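Local coordinates for protein mannose-specific lectin (Galanthus nivalis, PDB 1JPC) that binds alpha-D-linked mannose, with high affinity for alpha-1,3-linked mannose oligomers, as a secreted homotetrameric plant lectin with antiviral activity, at residues 47-52 with 64-69. Numbering follows the deposited sequence.
Sequences GLSRSC and VYNPSN
Cys52 packs against the end of strand 62-65, its CB 3.8 Å from Val64 CG1 and its SG 3.7 Å from Asn66 CA. The compact branched valine suits this buried spot, putting CG1 on the cysteine while also touching Leu54 and Trp73. The disulfide to Cys29 ties the loop to the turn between strands 21-25 and 31-35.

A second group sets carbon atoms against carbonyl oxygens. Cys52 CA is pressed to 3.0 Å from Tyr65 O at the strand end. Pro67 meets two carbonyl oxygens of the loop, its CD 3.1 Å from Arg50 O and its CG 3.5 Å from Ser51 O. Proline's fixed phi suits the second position of the type I turn from Asn66 to Asn69, closed by Asn69 N to Asn66 O (2.8 Å).

Polar contact is slight. Asn66 ND2 gives a weak hydrogen bond to Ser49 OG (3.5 Å, 157° at the hydrogen); a small hydroxyl suits this place because it can also donate to Leu48 O, at 2.8 Å. With chi1 at 68°, CG of Asn66 sits between the backbone N and the carbonyl carbon, and OD1 accepts from Lys70 N.

In this bulb-type lectin (beta-prism II) fold, strand 62-65, which carries Tyr65 of a mannose pocket, runs between antiparallel strands 53-56 and 71-74, while Met25 of strand 21-25 touches Cys52 and Val64.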
# COMPACT_ATOMS: atom_id res chain seq x y z
N GLY A 47 4.20 11.31 -28.95
CA GLY A 47 4.23 11.31 -30.40
C GLY A 47 5.63 11.20 -31.01
O GLY A 47 5.76 10.83 -32.17
N LEU A 48 6.67 11.51 -30.23
CA LEU A 48 8.04 11.41 -30.74
C LEU A 48 8.48 9.97 -30.99
O LEU A 48 9.51 9.74 -31.62
CB LEU A 48 9.03 12.10 -29.79
CG LEU A 48 8.86 13.60 -29.54
CD1 LEU A 48 10.01 14.09 -28.66
CD2 LEU A 48 8.83 14.37 -30.85
N SER A 49 7.72 9.00 -30.49
CA SER A 49 8.04 7.59 -30.66
C SER A 49 6.91 6.73 -30.08
O SER A 49 5.90 7.26 -29.62
CB SER A 49 9.35 7.23 -29.97
OG SER A 49 10.45 7.24 -30.86
N ARG A 50 7.10 5.42 -30.10
CA ARG A 50 6.11 4.50 -29.58
C ARG A 50 6.86 3.53 -28.69
O ARG A 50 8.06 3.29 -28.90
CB ARG A 50 5.46 3.72 -30.73
CG ARG A 50 4.00 4.07 -31.02
CD ARG A 50 3.07 3.55 -29.92
NE ARG A 50 1.66 3.82 -30.21
CZ ARG A 50 0.75 2.88 -30.47
NH1 ARG A 50 1.10 1.60 -30.47
NH2 ARG A 50 -0.50 3.23 -30.75
N SER A 51 6.19 3.04 -27.64
CA SER A 51 6.74 2.05 -26.73
C SER A 51 8.07 2.37 -26.04
O SER A 51 9.00 1.55 -26.05
CB SER A 51 6.84 0.71 -27.45
OG SER A 51 5.64 0.46 -28.16
N CYS A 52 8.15 3.54 -25.43
CA CYS A 52 9.34 3.94 -24.70
C CYS A 52 9.34 3.28 -23.33
O CYS A 52 8.32 2.78 -22.87
CB CYS A 52 9.37 5.45 -24.51
SG CYS A 52 9.73 6.41 -26.00
N VAL A 64 14.29 8.47 -20.57
CA VAL A 64 13.20 7.86 -21.34
C VAL A 64 13.83 7.39 -22.67
O VAL A 64 14.37 8.21 -23.42
CB VAL A 64 12.08 8.87 -21.65
CG1 VAL A 64 11.07 8.27 -22.62
CG2 VAL A 64 11.38 9.28 -20.38
N TYR A 65 13.79 6.09 -22.93
CA TYR A 65 14.36 5.52 -24.15
C TYR A 65 13.33 4.99 -25.13
O TYR A 65 12.31 4.44 -24.72
CB TYR A 65 15.29 4.35 -23.80
CG TYR A 65 16.61 4.74 -23.20
CD1 TYR A 65 17.58 5.39 -23.97
CD2 TYR A 65 16.91 4.43 -21.88
CE1 TYR A 65 18.81 5.73 -23.43
CE2 TYR A 65 18.14 4.77 -21.32
CZ TYR A 65 19.09 5.42 -22.11
OH TYR A 65 20.31 5.77 -21.57
N ASN A 66 13.56 5.15 -26.43
CA ASN A 66 12.64 4.58 -27.41
C ASN A 66 13.15 3.16 -27.69
O ASN A 66 14.22 2.79 -27.19
CB ASN A 66 12.53 5.45 -28.69
CG ASN A 66 13.79 5.47 -29.54
OD1 ASN A 66 14.80 4.82 -29.24
ND2 ASN A 66 13.74 6.21 -30.63
N PRO A 67 12.41 2.34 -28.44
CA PRO A 67 12.90 0.98 -28.70
C PRO A 67 14.31 0.89 -29.28
O PRO A 67 15.09 -0.00 -28.94
CB PRO A 67 11.85 0.43 -29.65
CG PRO A 67 10.59 1.10 -29.17
CD PRO A 67 11.06 2.53 -29.02
N SER A 68 14.68 1.86 -30.11
CA SER A 68 16.00 1.89 -30.72
C SER A 68 17.08 2.36 -29.74
O SER A 68 18.20 2.68 -30.14
CB SER A 68 15.99 2.80 -31.96
OG SER A 68 14.91 2.48 -32.82
N ASN A 69 16.72 2.43 -28.46
CA ASN A 69 17.62 2.87 -27.40
C ASN A 69 18.23 4.26 -27.53
O ASN A 69 19.36 4.50 -27.10
CB ASN A 69 18.72 1.83 -27.14
CG ASN A 69 18.17 0.55 -26.53
OD1 ASN A 69 17.44 0.57 -25.54
ND2 ASN A 69 18.53 -0.58 -27.12